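Local coordinates for protein putative thioesterase (Syntrophus aciditrophicus SB, PDB 3HDU) that probably hydrolyses thioesters and belongs to the hotdog-fold thioesterases, at residues L32-F46 with A69-G81. Numbering follows the deposited sequence. Where two conformers were deposited one is given.
Sequences LKVRFISPEQVKLSF and AIDMTAGLAAFMG
Val42, Leu44 and Phe46 of strand 41-46 lie against helix 69-81, the axes of the two 7.8 Å apart at closest and their directions 147° from each other. Strand 32-37, the hairpin partner and outermost strand of the sheet within this chain, stands farther off; its axis passes 10.4 Å from that of the helix. This is the hotdog fold, a long central helix wrapped by a curved antiparallel sheet; no hydrogen bond links the two segments, so apolar packing joins them. Valine suits its place because it branches next to the backbone: Val42 CG2 reaches Ala77 CB at 3.6 Å while CG1 meets Leu76 and Met80, and the small alanine lets the strand come near. Leu76, with CG anti to its backbone N (chi1 -179°), carries its CD2 to Leu44 CD2, 3.5 Å away. At the hairpin end Met80, a selenomethionine bent at chi2, crosses Ile37 at about a right angle and brings CE to Ile37 CD1; helix 7-22 adds Val16 beside it. At the other end Ala69 CB sits over one face of the Phe46 ring in a CH-pi contact, 3.6 Å from the centroid, and the ring also meets that of Phe119 on strand 118-128. A serine in place of Phe46 would probably leave that methyl without its aromatic cover and open a gap beside Phe119. Thr73 OG1 lies at the edge of the Phe46 ring and donates to Ala69 O (2.8 Å); that oxygen also accepts from Thr73 N, which reaches it from the opposite face of the carbonyl plane.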
# COMPACT_ATOMS: atom_id res chain seq x y z
N LEU A 32 12.54 -27.15 9.01
CA LEU A 32 11.27 -26.55 9.45
C LEU A 32 10.61 -27.42 10.51
O LEU A 32 10.43 -28.62 10.30
CB LEU A 32 10.35 -26.39 8.23
CG LEU A 32 9.05 -25.58 8.35
CD1 LEU A 32 8.53 -25.22 6.96
CD2 LEU A 32 7.95 -26.29 9.15
N LYS A 33 10.25 -26.81 11.65
CA LYS A 33 9.55 -27.48 12.75
C LYS A 33 8.32 -26.65 13.17
O LYS A 33 8.39 -25.42 13.19
CB LYS A 33 10.49 -27.71 13.94
CG LYS A 33 11.61 -28.70 13.67
N VAL A 34 7.21 -27.34 13.47
CA VAL A 34 5.95 -26.71 13.89
C VAL A 34 5.92 -26.59 15.42
O VAL A 34 5.67 -27.57 16.12
CB VAL A 34 4.71 -27.52 13.38
CG1 VAL A 34 3.40 -26.84 13.79
CG2 VAL A 34 4.77 -27.69 11.87
N ARG A 35 6.17 -25.38 15.92
CA ARG A 35 6.21 -25.11 17.37
C ARG A 35 4.82 -25.04 18.01
O ARG A 35 4.65 -25.47 19.15
CB ARG A 35 6.91 -23.77 17.66
CG ARG A 35 8.32 -23.53 17.08
CD ARG A 35 9.44 -24.25 17.83
NE ARG A 35 9.55 -25.67 17.52
CZ ARG A 35 10.56 -26.47 17.90
NH1 ARG A 35 10.54 -27.76 17.55
NH2 ARG A 35 11.58 -26.01 18.63
N PHE A 36 3.85 -24.46 17.30
CA PHE A 36 2.49 -24.24 17.84
C PHE A 36 1.45 -24.02 16.73
O PHE A 36 1.78 -23.43 15.70
CB PHE A 36 2.54 -23.03 18.80
CG PHE A 36 1.21 -22.64 19.39
CD1 PHE A 36 0.70 -23.31 20.51
CD2 PHE A 36 0.47 -21.57 18.85
CE1 PHE A 36 -0.53 -22.93 21.08
CE2 PHE A 36 -0.76 -21.19 19.41
CZ PHE A 36 -1.26 -21.87 20.52
N ILE A 37 0.22 -24.50 16.94
CA ILE A 37 -0.91 -24.28 16.01
C ILE A 37 -2.22 -24.02 16.77
O ILE A 37 -2.44 -24.57 17.85
CB ILE A 37 -1.15 -25.43 14.97
CG1 ILE A 37 -1.48 -26.78 15.62
CG2 ILE A 37 0.06 -25.59 14.05
CD1 ILE A 37 -1.92 -27.82 14.63
N SER A 38 -3.08 -23.19 16.18
CA SER A 38 -4.41 -22.87 16.70
C SER A 38 -5.19 -22.16 15.58
O SER A 38 -4.56 -21.68 14.62
CB SER A 38 -4.35 -22.00 17.97
OG SER A 38 -3.88 -20.69 17.70
N PRO A 39 -6.53 -22.07 15.68
CA PRO A 39 -7.31 -21.35 14.65
C PRO A 39 -6.98 -19.86 14.41
O PRO A 39 -7.24 -19.38 13.30
CB PRO A 39 -8.76 -21.49 15.15
CG PRO A 39 -8.75 -22.65 16.05
CD PRO A 39 -7.42 -22.63 16.72
N GLU A 40 -6.41 -19.18 15.41
CA GLU A 40 -6.06 -17.74 15.33
C GLU A 40 -4.55 -17.43 15.33
O GLU A 40 -4.17 -16.27 15.13
CB GLU A 40 -6.79 -16.94 16.44
CG GLU A 40 -6.53 -17.35 17.92
CD GLU A 40 -7.30 -18.59 18.42
OE1 GLU A 40 -8.31 -18.99 17.80
OE2 GLU A 40 -6.87 -19.16 19.44
N GLN A 41 -3.69 -18.44 15.54
CA GLN A 41 -2.22 -18.25 15.57
C GLN A 41 -1.42 -19.55 15.34
O GLN A 41 -1.80 -20.60 15.84
CB GLN A 41 -1.84 -17.64 16.93
CG GLN A 41 -0.35 -17.35 17.17
CD GLN A 41 -0.08 -16.71 18.53
OE1 GLN A 41 -0.99 -16.24 19.21
NE2 GLN A 41 1.19 -16.69 18.92
N VAL A 42 -0.33 -19.44 14.58
CA VAL A 42 0.62 -20.55 14.34
C VAL A 42 2.05 -20.04 14.57
O VAL A 42 2.28 -18.83 14.56
CB VAL A 42 0.51 -21.16 12.91
CG1 VAL A 42 -0.90 -21.66 12.66
CG2 VAL A 42 0.92 -20.15 11.84
N LYS A 43 2.98 -20.96 14.77
CA LYS A 43 4.39 -20.62 15.03
C LYS A 43 5.32 -21.69 14.45
O LYS A 43 5.24 -22.86 14.85
CB LYS A 43 4.62 -20.48 16.53
CG LYS A 43 6.00 -19.98 16.97
CD LYS A 43 6.11 -20.00 18.49
CE LYS A 43 7.52 -19.69 18.96
NZ LYS A 43 7.68 -19.98 20.43
N LEU A 44 6.17 -21.30 13.50
CA LEU A 44 7.15 -22.18 12.87
C LEU A 44 8.56 -21.71 13.20
O LEU A 44 8.81 -20.51 13.28
CB LEU A 44 6.98 -22.18 11.35
CG LEU A 44 5.66 -22.71 10.76
CD1 LEU A 44 5.70 -22.57 9.26
CD2 LEU A 44 5.43 -24.17 11.14
N SER A 45 9.46 -22.66 13.43
CA SER A 45 10.89 -22.39 13.66
C SER A 45 11.64 -22.98 12.48
O SER A 45 11.30 -24.06 12.00
CB SER A 45 11.38 -22.96 14.99
OG SER A 45 11.23 -24.36 15.04
N PHE A 46 12.65 -22.25 12.01
CA PHE A 46 13.45 -22.63 10.85
C PHE A 46 14.92 -22.73 11.22
O PHE A 46 15.35 -22.09 12.18
CB PHE A 46 13.28 -21.59 9.75
CG PHE A 46 11.86 -21.46 9.25
CD1 PHE A 46 10.96 -20.59 9.86
CD2 PHE A 46 11.43 -22.22 8.16
CE1 PHE A 46 9.64 -20.48 9.40
CE2 PHE A 46 10.11 -22.12 7.68
CZ PHE A 46 9.21 -21.25 8.30
N ALA A 69 9.85 -18.41 4.30
CA ALA A 69 9.45 -18.75 5.68
C ALA A 69 8.16 -18.05 6.11
O ALA A 69 7.29 -18.67 6.72
CB ALA A 69 10.57 -18.41 6.66
N ILE A 70 8.05 -16.75 5.78
CA ILE A 70 6.84 -15.95 6.06
C ILE A 70 5.63 -16.50 5.27
O ILE A 70 4.54 -16.64 5.84
CB ILE A 70 7.08 -14.43 5.77
CG1 ILE A 70 8.00 -13.84 6.85
CG2 ILE A 70 5.77 -13.64 5.72
CD1 ILE A 70 8.44 -12.40 6.62
N ASP A 71 5.85 -16.82 3.99
CA ASP A 71 4.82 -17.38 3.12
C ASP A 71 4.33 -18.75 3.61
O ASP A 71 3.13 -19.04 3.54
CB ASP A 71 5.33 -17.50 1.67
CG ASP A 71 4.23 -17.86 0.67
OD1 ASP A 71 3.10 -17.36 0.80
OD2 ASP A 71 4.51 -18.64 -0.26
N MSE A 72 5.26 -19.59 4.09
CA MSE A 72 4.94 -20.91 4.64
C MSE A 72 4.17 -20.81 5.95
O MSE A 72 3.20 -21.55 6.15
CB MSE A 72 6.20 -21.76 4.84
CG MSE A 72 6.87 -22.21 3.55
SE MSE A 72 5.80 -23.45 2.51
CE MSE A 72 5.64 -24.88 3.79
N THR A 73 4.62 -19.92 6.84
CA THR A 73 3.96 -19.66 8.13
C THR A 73 2.54 -19.16 7.89
O THR A 73 1.59 -19.64 8.53
CB THR A 73 4.75 -18.65 9.01
OG1 THR A 73 6.08 -19.13 9.22
CG2 THR A 73 4.08 -18.43 10.36
N ALA A 74 2.40 -18.21 6.96
CA ALA A 74 1.10 -17.65 6.57
C ALA A 74 0.17 -18.73 5.98
O ALA A 74 -1.03 -18.74 6.27
CB ALA A 74 1.28 -16.50 5.58
N GLY A 75 0.73 -19.62 5.16
CA GLY A 75 -0.02 -20.73 4.56
C GLY A 75 -0.61 -21.69 5.58
O GLY A 75 -1.75 -22.13 5.42
N LEU A 76 0.17 -22.00 6.62
CA LEU A 76 -0.29 -22.84 7.73
C LEU A 76 -1.36 -22.12 8.56
O LEU A 76 -2.34 -22.75 8.96
CB LEU A 76 0.89 -23.24 8.62
CG LEU A 76 0.64 -24.16 9.83
CD1 LEU A 76 -0.09 -25.42 9.43
CD2 LEU A 76 1.95 -24.49 10.52
N ALA A 77 -1.17 -20.82 8.82
CA ALA A 77 -2.16 -20.01 9.55
C ALA A 77 -3.48 -19.90 8.77
O ALA A 77 -4.56 -19.94 9.37
CB ALA A 77 -1.61 -18.62 9.87
N ALA A 78 -3.37 -19.76 7.44
CA ALA A 78 -4.53 -19.74 6.52
C ALA A 78 -5.33 -21.04 6.64
O ALA A 78 -6.54 -21.00 6.81
CB ALA A 78 -4.08 -19.52 5.07
N PHE A 79 -4.62 -22.18 6.58
CA PHE A 79 -5.21 -23.52 6.75
C PHE A 79 -6.00 -23.67 8.06
O PHE A 79 -7.12 -24.20 8.05
CB PHE A 79 -4.11 -24.61 6.68
CG PHE A 79 -4.57 -25.98 7.10
CD1 PHE A 79 -5.26 -26.80 6.21
CD2 PHE A 79 -4.30 -26.46 8.40
CE1 PHE A 79 -5.69 -28.08 6.60
CE2 PHE A 79 -4.73 -27.73 8.80
CZ PHE A 79 -5.43 -28.55 7.90
N MSE A 80 -5.41 -23.22 9.17
CA MSE A 80 -6.05 -23.30 10.50
C MSE A 80 -7.31 -22.44 10.62
O MSE A 80 -8.22 -22.79 11.38
CB MSE A 80 -5.06 -22.95 11.62
CG MSE A 80 -3.90 -23.91 11.75
SE MSE A 80 -4.43 -25.70 12.23
CE MSE A 80 -2.82 -26.59 11.71
N GLY A 81 -7.35 -21.33 9.88
CA GLY A 81 -8.51 -20.47 9.82
C GLY A 81 -9.63 -21.12 9.03
O GLY A 81 -10.76 -21.21 9.53